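Beta-xylanase (Caldicellulosiruptor kristjanssonii, PDB 7NWN) probably binds plant cell-wall carbohydrate through this calcium-containing family 9 module, part of a multimodular enzyme with xylanase and glucuronoyl esterase activities. Local coordinates at residues I23-G28 with F61-D66; N82-T87 with S173-V178; S93-L98 with E165-E170. One frame throughout, in Å; residues are numbered along the deposited sequence.

Contact 1. Residues I23-G28 with F61-D66; sequences IYVSYG and FKLMWD
Tyr-27 drives the edge of its ring against the face of the Trp-65 indole in a T-shaped pair, with the planes at 88° and Tyr-27 CD2 3.7 Å from Trp-65 CZ2. The Tyr-27 CA lies over the five-membered ring of the same indole, a CH-pi contact that extends the cover along that face. Trp-65 can turn its ring toward 23-28 because CG sits between its own backbone N and carbonyl carbon (chi1 70°); its NE1 donates to the carbonyl of Lys-203. Deeper in, Val-25 crosses Leu-63 obliquely, CG1 reaching Leu-63 CB at 3.8 Å, and the same methyl presses tightly on Met-64 CA at 3.4 Å. Ile-23 brings CD1 to Phe-61 CZ at 3.9 Å. Between the backbones, Trp-65 N donates to Ser-26 O (3.0 Å) and Gly-28 N to Trp-65 O (2.7 Å), while one water links the two segments, accepting from Ser-26 N and donating to Leu-63 O. Ile-23 and Val-25 also pair with strand 198-202. Such apolar packing between layers, with a single backbone bridge at Tyr-27 and Trp-65, belongs to the two-sheet beta-sandwich expected of a family 9 carbohydrate-binding module.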
loop_
_atom_site.group_PDB
_atom_site.type_symbol
_atom_site.label_atom_id
_atom_site.label_comp_id
_atom_site.label_asym_id
_atom_site.label_seq_id
_atom_site.Cartn_x
_atom_site.Cartn_y
_atom_site.Cartn_z
ATOM N N ILE A 23 -9.991 0.839 -7.952
ATOM C CA ILE A 23 -8.783 0.595 -8.754
ATOM C C ILE A 23 -8.824 -0.864 -9.254
ATOM O O ILE A 23 -9.093 -1.792 -8.470
ATOM C CB ILE A 23 -7.519 0.874 -7.899
ATOM C CG1 ILE A 23 -7.419 2.354 -7.526
ATOM C CG2 ILE A 23 -6.238 0.374 -8.574
ATOM C CD1 ILE A 23 -6.475 2.639 -6.372
ATOM N N TYR A 24 -8.615 -1.043 -10.571
ATOM C CA TYR A 24 -8.519 -2.357 -11.206
ATOM C C TYR A 24 -7.039 -2.754 -11.120
ATOM O O TYR A 24 -6.193 -1.959 -11.459
ATOM C CB TYR A 24 -9.062 -2.285 -12.654
ATOM C CG TYR A 24 -10.553 -2.053 -12.682
ATOM C CD1 TYR A 24 -11.440 -3.119 -12.563
ATOM C CD2 TYR A 24 -11.081 -0.757 -12.698
ATOM C CE1 TYR A 24 -12.817 -2.912 -12.523
ATOM C CE2 TYR A 24 -12.457 -0.529 -12.671
ATOM C CZ TYR A 24 -13.319 -1.617 -12.585
ATOM O OH TYR A 24 -14.663 -1.423 -12.531
ATOM N N VAL A 25 -6.753 -3.909 -10.536
ATOM C CA VAL A 25 -5.394 -4.383 -10.304
ATOM C C VAL A 25 -5.094 -5.550 -11.245
ATOM O O VAL A 25 -5.760 -6.601 -11.207
ATOM C CB VAL A 25 -5.281 -4.857 -8.852
ATOM C CG1 VAL A 25 -3.836 -5.268 -8.481
ATOM C CG2 VAL A 25 -5.870 -3.816 -7.894
ATOM N N SER A 26 -4.042 -5.371 -12.043
ATOM C CA SER A 26 -3.542 -6.432 -12.910
ATOM C C SER A 26 -2.736 -7.499 -12.156
ATOM O O SER A 26 -2.164 -7.258 -11.090
ATOM C CB SER A 26 -2.696 -5.819 -13.958
ATOM O OG SER A 26 -3.517 -4.970 -14.721
ATOM N N TYR A 27 -2.649 -8.672 -12.804
ATOM C CA TYR A 27 -2.061 -9.894 -12.289
ATOM C C TYR A 27 -0.572 -9.864 -12.620
ATOM O O TYR A 27 -0.182 -9.534 -13.749
ATOM C CB TYR A 27 -2.710 -11.121 -12.942
ATOM C CG TYR A 27 -2.138 -12.411 -12.424
ATOM C CD1 TYR A 27 -1.022 -12.996 -13.021
ATOM C CD2 TYR A 27 -2.704 -13.040 -11.342
ATOM C CE1 TYR A 27 -0.478 -14.177 -12.531
ATOM C CE2 TYR A 27 -2.156 -14.203 -10.832
ATOM C CZ TYR A 27 -1.057 -14.787 -11.429
ATOM O OH TYR A 27 -0.587 -15.947 -10.895
ATOM N N GLY A 28 0.245 -10.212 -11.620
ATOM C CA GLY A 28 1.697 -10.201 -11.837
ATOM C C GLY A 28 2.432 -10.444 -10.530
ATOM O O GLY A 28 1.842 -10.295 -9.458
ATOM N N PHE A 61 1.394 5.334 -6.202
ATOM C CA PHE A 61 1.590 3.920 -5.922
ATOM C C PHE A 61 0.950 3.115 -7.042
ATOM O O PHE A 61 0.033 3.612 -7.707
ATOM C CB PHE A 61 1.051 3.552 -4.534
ATOM C CG PHE A 61 -0.453 3.588 -4.450
ATOM C CD1 PHE A 61 -1.124 4.768 -4.140
ATOM C CD2 PHE A 61 -1.201 2.435 -4.697
ATOM C CE1 PHE A 61 -2.517 4.801 -4.092
ATOM C CE2 PHE A 61 -2.595 2.457 -4.642
ATOM C CZ PHE A 61 -3.258 3.642 -4.349
ATOM N N LYS A 62 1.459 1.879 -7.197
ATOM C CA LYS A 62 0.944 0.903 -8.144
ATOM C C LYS A 62 0.588 -0.346 -7.355
ATOM O O LYS A 62 1.183 -0.581 -6.300
ATOM C CB LYS A 62 2.018 0.581 -9.174
ATOM C CG LYS A 62 2.293 1.742 -10.128
ATOM C CD LYS A 62 3.356 1.443 -11.182
ATOM C CE LYS A 62 3.440 2.560 -12.218
ATOM N NZ LYS A 62 4.346 2.195 -13.302
ATOM N N LEU A 63 -0.326 -1.139 -7.913
ATOM C CA LEU A 63 -0.811 -2.336 -7.266
ATOM C C LEU A 63 -0.675 -3.457 -8.270
ATOM O O LEU A 63 -0.787 -3.203 -9.475
ATOM C CB LEU A 63 -2.303 -2.162 -6.896
ATOM C CG LEU A 63 -2.615 -1.187 -5.757
ATOM C CD1 LEU A 63 -4.122 -1.200 -5.400
ATOM C CD2 LEU A 63 -1.779 -1.505 -4.524
ATOM N N MET A 64 -0.514 -4.680 -7.751
ATOM C CA MET A 64 -0.453 -5.866 -8.600
ATOM C C MET A 64 -0.882 -7.024 -7.708
ATOM O O MET A 64 -0.743 -6.925 -6.489
ATOM C CB MET A 64 0.980 -6.053 -9.121
ATOM C CG MET A 64 1.117 -6.983 -10.329
ATOM S SD MET A 64 2.755 -6.873 -11.124
ATOM C CE MET A 64 2.751 -5.200 -11.705
ATOM N N TRP A 65 -1.446 -8.095 -8.282
ATOM C CA TRP A 65 -1.780 -9.261 -7.475
ATOM C C TRP A 65 -1.313 -10.545 -8.146
ATOM O O TRP A 65 -1.235 -10.615 -9.366
ATOM C CB TRP A 65 -3.296 -9.348 -7.243
ATOM C CG TRP A 65 -4.097 -9.708 -8.466
ATOM C CD1 TRP A 65 -4.430 -8.890 -9.510
ATOM C CD2 TRP A 65 -4.698 -10.985 -8.744
ATOM N NE1 TRP A 65 -5.209 -9.560 -10.424
ATOM C CE2 TRP A 65 -5.409 -10.846 -9.965
ATOM C CE3 TRP A 65 -4.714 -12.222 -8.081
ATOM C CZ2 TRP A 65 -6.102 -11.921 -10.540
ATOM C CZ3 TRP A 65 -5.457 -13.267 -8.617
ATOM C CH2 TRP A 65 -6.090 -13.121 -9.856
ATOM N N ASP A 66 -1.049 -11.548 -7.319
ATOM C CA ASP A 66 -0.850 -12.888 -7.828
ATOM C C ASP A 66 -1.685 -13.851 -6.984
ATOM O O ASP A 66 -2.348 -13.434 -6.043
ATOM C CB ASP A 66 0.635 -13.256 -7.969
ATOM C CG ASP A 66 1.411 -13.467 -6.679
ATOM O OD1 ASP A 66 0.807 -13.816 -5.643
ATOM O OD2 ASP A 66 2.652 -13.385 -6.745
HETATM O O HOH W 1 -2.433 -3.094 -11.641
#

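Contact 2. Residues N82-T87 with S173-V178; sequences NSANST and SSARRV
Asn-85 reaches across to the backbone of Ala-175, and its ND2 donates to Ala-175 O at 2.8 Å in the one direct hydrogen bond between the two segments. The bond is well aimed: the acceptor lies 8° out of the Asn-85 amide plane, and the donor arrives in the carbonyl plane. With CG anti to the backbone N (chi1 -159°), the amide extends toward Ala-175, and its other end is held too, since Asn-85 OD1 accepts from Thr-87 N at 2.9 Å on a lone pair. That closes an Asx turn and fixes the rotation of the amide. A second Asx turn forms at Asn-82, whose OD1 takes the N-H of Ala-84 from above its carbonyl plane. On the second segment, Arg-176 NE donates to Ser-174 OG (2.8 Å), folding that side chain back along its own loop.

Van der Waals contact supplies the rest. Asn-82 OD1 also lies against Ala-175, 3.2 Å from its CA, and the methyls of Ala-84 and Ala-175 meet at 4.0 Å.

At the surface, the contact joins the loop between strands 69-77 and 93-99 to the turn connecting strands 161-171 and 177-182; Asn-82 N bonds to the calcium ligand Asp-92.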
loop_
_atom_site.group_PDB
_atom_site.type_symbol
_atom_site.label_atom_id
_atom_site.label_comp_id
_atom_site.label_asym_id
_atom_site.label_seq_id
_atom_site.Cartn_x
_atom_site.Cartn_y
_atom_site.Cartn_z
ATOM N N ASN A 82 12.171 12.153 8.253
ATOM C CA ASN A 82 12.347 12.136 9.692
ATOM C C ASN A 82 11.616 10.927 10.289
ATOM O O ASN A 82 10.472 10.668 9.956
ATOM C CB ASN A 82 11.818 13.451 10.278
ATOM C CG ASN A 82 12.231 13.517 11.729
ATOM O OD1 ASN A 82 11.665 12.810 12.588
ATOM N ND2 ASN A 82 13.275 14.299 11.992
ATOM N N SER A 83 12.298 10.200 11.141
ATOM C CA SER A 83 11.729 9.086 11.863
ATOM C C SER A 83 12.237 9.124 13.307
ATOM O O SER A 83 12.302 8.067 13.935
ATOM C CB SER A 83 12.098 7.746 11.241
ATOM O OG SER A 83 13.493 7.625 10.983
ATOM N N ALA A 84 12.524 10.325 13.838
ATOM C CA ALA A 84 12.994 10.417 15.228
ATOM C C ALA A 84 11.871 10.211 16.274
ATOM O O ALA A 84 12.153 9.701 17.343
ATOM C CB ALA A 84 13.799 11.683 15.440
ATOM N N ASN A 85 10.591 10.502 15.960
ATOM C CA ASN A 85 9.481 10.300 16.903
ATOM C C ASN A 85 9.299 8.815 17.200
ATOM O O ASN A 85 9.364 8.016 16.281
ATOM C CB ASN A 85 8.170 10.871 16.345
ATOM C CG ASN A 85 7.122 11.171 17.404
ATOM O OD1 ASN A 85 6.690 10.286 18.149
ATOM N ND2 ASN A 85 6.699 12.419 17.468
ATOM N N SER A 86 9.031 8.419 18.458
ATOM C CA SER A 86 8.850 6.996 18.750
ATOM C C SER A 86 7.445 6.503 18.376
ATOM O O SER A 86 7.196 5.301 18.363
ATOM C CB SER A 86 9.154 6.687 20.189
ATOM O OG SER A 86 8.247 7.425 20.986
ATOM N N THR A 87 6.504 7.418 18.118
ATOM C CA THR A 87 5.197 7.015 17.622
ATOM C C THR A 87 5.327 6.741 16.122
ATOM O O THR A 87 5.662 7.649 15.356
ATOM C CB THR A 87 4.129 8.104 17.843
ATOM O OG1 THR A 87 4.115 8.409 19.235
ATOM C CG2 THR A 87 2.728 7.677 17.438
ATOM N N SER A 173 11.224 18.252 10.196
ATOM C CA SER A 173 12.440 18.177 10.993
ATOM C C SER A 173 12.169 18.381 12.481
ATOM O O SER A 173 13.068 18.144 13.286
ATOM C CB SER A 173 13.501 19.124 10.505
ATOM O OG SER A 173 13.001 20.437 10.483
ATOM N N SER A 174 10.934 18.764 12.862
ATOM C CA SER A 174 10.565 18.735 14.284
ATOM C C SER A 174 10.246 17.317 14.775
ATOM O O SER A 174 9.896 17.146 15.934
ATOM C CB SER A 174 9.434 19.695 14.597
ATOM O OG SER A 174 8.182 19.183 14.129
ATOM N N ALA A 175 10.332 16.280 13.914
ATOM C CA ALA A 175 10.107 14.913 14.379
ATOM C C ALA A 175 8.645 14.661 14.796
ATOM O O ALA A 175 8.368 13.957 15.769
ATOM C CB ALA A 175 11.089 14.570 15.470
ATOM N N ARG A 176 7.707 15.252 14.053
ATOM C CA ARG A 176 6.269 15.095 14.241
ATOM C C ARG A 176 5.627 14.979 12.861
ATOM O O ARG A 176 6.054 15.648 11.929
ATOM C CB ARG A 176 5.665 16.406 14.776
ATOM C CG ARG A 176 5.613 16.522 16.294
ATOM C CD ARG A 176 6.630 17.401 16.979
ATOM N NE ARG A 176 6.625 18.715 16.348
ATOM C CZ ARG A 176 6.255 19.856 16.941
ATOM N NH1 ARG A 176 5.857 19.842 18.204
ATOM N NH2 ARG A 176 6.317 21.000 16.267
ATOM N N ARG A 177 4.488 14.291 12.771
ATOM C CA ARG A 177 3.711 14.334 11.537
ATOM C C ARG A 177 3.041 15.700 11.391
ATOM O O ARG A 177 2.432 16.176 12.336
ATOM C CB ARG A 177 2.674 13.199 11.515
ATOM C CG ARG A 177 1.805 13.234 10.259
ATOM C CD ARG A 177 0.999 11.937 10.140
ATOM N NE ARG A 177 -0.216 12.156 10.908
ATOM C CZ ARG A 177 -1.156 11.241 11.155
ATOM N NH1 ARG A 177 -1.036 10.000 10.701
ATOM N NH2 ARG A 177 -2.201 11.578 11.886
ATOM N N VAL A 178 3.134 16.294 10.200
ATOM C CA VAL A 178 2.525 17.566 9.894
ATOM C C VAL A 178 1.473 17.426 8.813
ATOM O O VAL A 178 0.767 18.398 8.575
ATOM C CB VAL A 178 3.554 18.660 9.540
ATOM C CG1 VAL A 178 4.515 18.851 10.705
ATOM C CG2 VAL A 178 4.343 18.370 8.266
#

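Contact 3. Residues S93-L98 with E165-E170; sequences SVEIFL and EFQVNE
Asn-169 and Glu-95 both turn their side chains back beside their backbone N atoms (chi1 -60° and -64°), and Ser-93 OG stands between its backbone N and carbonyl carbon, which brings the three polar ends together on one face of the sheet. There Asn-169 ND2 donates twice: to Glu-95 OE2 at 2.8 Å and to Ser-93 OG at 3.0 Å. Ser-93 OG is also hydrogen-bonded to Gln-91 O. Both acceptors lie close to the amide plane, but ND2 meets OE2 from above the carboxylate plane, and the Glu-95 and Asn-169 side chains cross at about a right angle. The remaining amide oxygen, Asn-169 OD1, accepts from Gln-167 NE2 (2.8 Å) and from Arg-177 NH1.

Further along this face, Phe-97 and Glu-165 run alongside each other, with ring atom Phe-97 CD1 3.5 Å from Glu-165 CB. Gln-167 CB comes to the edge of the Phe-97 ring. The other face is apolar: the Phe-166 ring reaches Val-94 CB through CE1 at 4.0 Å, while Val-94 CG1 meets Val-168 CG2 at 4.2 Å.

The backbones form an antiparallel ladder. Ser-93, Glu-95 and Phe-97 make hydrogen-bonded pairs with Asn-169, Gln-167 and Glu-165; the shortest of these bonds runs from Glu-95 N to Gln-167 O at 2.7 Å.

Glu-95 has further partners: OE2 forms a salt bridge with Arg-116, and OE1 bonds to His-114 and to a hexaethylene glycol probably left from crystallisation. A buried carboxylate with so many donors probably stays ionised. One sheet face thus carries a connected polar network that fixes the Asn-169 amide from both ends, while the opposite face packs against strands 69-77 and 143-151 in the sandwich interior.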
loop_
_atom_site.group_PDB
_atom_site.type_symbol
_atom_site.label_atom_id
_atom_site.label_comp_id
_atom_site.label_asym_id
_atom_site.label_seq_id
_atom_site.Cartn_x
_atom_site.Cartn_y
_atom_site.Cartn_z
ATOM N N SER A 93 6.333 7.669 6.532
ATOM C CA SER A 93 5.935 6.274 6.484
ATOM C C SER A 93 4.758 6.172 5.523
ATOM O O SER A 93 4.150 7.193 5.178
ATOM C CB SER A 93 5.615 5.731 7.882
ATOM O OG SER A 93 4.610 6.497 8.490
ATOM N N VAL A 94 4.508 4.957 5.030
ATOM C CA VAL A 94 3.301 4.719 4.262
ATOM C C VAL A 94 2.459 3.670 5.009
ATOM O O VAL A 94 3.002 2.850 5.717
ATOM C CB VAL A 94 3.576 4.292 2.801
ATOM C CG1 VAL A 94 4.457 5.272 2.035
ATOM C CG2 VAL A 94 4.093 2.894 2.708
ATOM N N GLU A 95 1.132 3.713 4.853
ATOM C CA GLU A 95 0.270 2.734 5.514
ATOM C C GLU A 95 -0.640 2.126 4.451
ATOM O O GLU A 95 -1.051 2.811 3.503
ATOM C CB GLU A 95 -0.640 3.453 6.504
ATOM C CG GLU A 95 0.127 4.121 7.643
ATOM C CD GLU A 95 -0.710 4.739 8.731
ATOM O OE1 GLU A 95 -1.957 4.582 8.704
ATOM O OE2 GLU A 95 -0.126 5.388 9.611
ATOM N N ILE A 96 -0.896 0.824 4.623
ATOM C CA ILE A 96 -1.689 0.032 3.691
ATOM C C ILE A 96 -2.783 -0.615 4.537
ATOM O O ILE A 96 -2.480 -1.194 5.561
ATOM C CB ILE A 96 -0.811 -1.022 2.955
ATOM C CG1 ILE A 96 0.227 -0.300 2.069
ATOM C CG2 ILE A 96 -1.660 -1.964 2.073
ATOM C CD1 ILE A 96 1.442 -1.174 1.802
ATOM N N PHE A 97 -4.021 -0.481 4.080
ATOM C CA PHE A 97 -5.190 -1.044 4.733
ATOM C C PHE A 97 -5.844 -2.023 3.757
ATOM O O PHE A 97 -5.947 -1.695 2.577
ATOM C CB PHE A 97 -6.182 0.097 4.985
ATOM C CG PHE A 97 -5.678 1.306 5.762
ATOM C CD1 PHE A 97 -4.868 2.263 5.156
ATOM C CD2 PHE A 97 -6.061 1.501 7.089
ATOM C CE1 PHE A 97 -4.478 3.408 5.844
ATOM C CE2 PHE A 97 -5.684 2.648 7.791
ATOM C CZ PHE A 97 -4.891 3.597 7.161
ATOM N N LEU A 98 -6.292 -3.185 4.260
ATOM C CA LEU A 98 -6.980 -4.162 3.422
ATOM C C LEU A 98 -8.182 -4.766 4.172
ATOM O O LEU A 98 -8.057 -5.182 5.331
ATOM C CB LEU A 98 -5.992 -5.267 3.031
ATOM C CG LEU A 98 -6.421 -6.155 1.851
ATOM C CD1 LEU A 98 -6.466 -5.370 0.544
ATOM C CD2 LEU A 98 -5.484 -7.367 1.748
ATOM N N GLU A 165 -7.108 0.852 1.385
ATOM C CA GLU A 165 -6.722 2.255 1.515
ATOM C C GLU A 165 -5.181 2.346 1.497
ATOM O O GLU A 165 -4.508 1.386 1.858
ATOM C CB GLU A 165 -7.361 2.867 2.788
ATOM C CG GLU A 165 -6.942 4.308 3.153
ATOM C CD GLU A 165 -7.225 5.417 2.147
ATOM O OE1 GLU A 165 -7.089 5.204 0.900
ATOM O OE2 GLU A 165 -7.585 6.536 2.591
ATOM N N PHE A 166 -4.680 3.513 1.069
ATOM C CA PHE A 166 -3.281 3.908 1.053
ATOM C C PHE A 166 -3.165 5.290 1.724
ATOM O O PHE A 166 -3.916 6.208 1.402
ATOM C CB PHE A 166 -2.774 3.944 -0.396
ATOM C CG PHE A 166 -1.320 4.323 -0.515
ATOM C CD1 PHE A 166 -0.306 3.412 -0.234
ATOM C CD2 PHE A 166 -0.976 5.635 -0.842
ATOM C CE1 PHE A 166 1.024 3.807 -0.302
ATOM C CE2 PHE A 166 0.354 6.022 -0.902
ATOM C CZ PHE A 166 1.345 5.101 -0.626
ATOM N N GLN A 167 -2.185 5.433 2.617
ATOM C CA GLN A 167 -1.891 6.692 3.294
ATOM C C GLN A 167 -0.369 6.934 3.370
ATOM O O GLN A 167 0.412 6.018 3.609
ATOM C CB GLN A 167 -2.413 6.626 4.732
ATOM C CG GLN A 167 -2.379 7.988 5.431
ATOM C CD GLN A 167 -3.079 7.872 6.769
ATOM O OE1 GLN A 167 -4.280 7.573 6.864
ATOM N NE2 GLN A 167 -2.313 8.085 7.819
ATOM N N VAL A 168 0.021 8.214 3.226
ATOM C CA VAL A 168 1.375 8.634 3.525
ATOM C C VAL A 168 1.293 9.528 4.754
ATOM O O VAL A 168 0.500 10.458 4.764
ATOM C CB VAL A 168 1.927 9.437 2.342
ATOM C CG1 VAL A 168 3.275 10.113 2.644
ATOM C CG2 VAL A 168 1.988 8.575 1.082
ATOM N N ASN A 169 2.156 9.277 5.724
ATOM C CA ASN A 169 2.411 10.188 6.839
ATOM C C ASN A 169 3.660 11.013 6.508
ATOM O O ASN A 169 4.728 10.442 6.239
ATOM C CB ASN A 169 2.697 9.368 8.081
ATOM C CG ASN A 169 1.500 8.484 8.421
ATOM O OD1 ASN A 169 0.347 8.936 8.370
ATOM N ND2 ASN A 169 1.763 7.244 8.813
ATOM N N GLU A 170 3.497 12.341 6.501
ATOM C CA GLU A 170 4.610 13.242 6.302
ATOM C C GLU A 170 5.029 13.892 7.614
ATOM O O GLU A 170 4.227 14.611 8.219
ATOM C CB GLU A 170 4.322 14.404 5.370
ATOM C CG GLU A 170 5.669 15.164 5.242
ATOM C CD GLU A 170 5.478 16.575 4.786
ATOM O OE1 GLU A 170 4.345 16.906 4.296
ATOM O OE2 GLU A 170 6.442 17.319 4.920
#

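Overall arrangement
Contact 3 lies nearest the middle of the molecule, its centre about 6 Å from the centre of the chain, with contacts 1 and 2 on opposite sides of that point, their own centres about 31 Å apart. Contacts 1 and 3 meet in the sandwich interior, where the rings of Phe-61 and Phe-166 stack and Phe-61 CD1 is 3.4 Å from Phe-166 CD2. Contacts 2 and 3 are joined through the sheet: Val-178 N lies 2.8 Å from Glu-170 O in a probable backbone hydrogen bond. The side chain of Asn-82 in contact 2 is about 6 Å from a calcium ion. Hexaethylene glycol, probably from the crystallisation liquor, is hydrogen-bonded to Arg-177 and to Glu-95; such molecules often mark pockets, but this does not identify the sugar site.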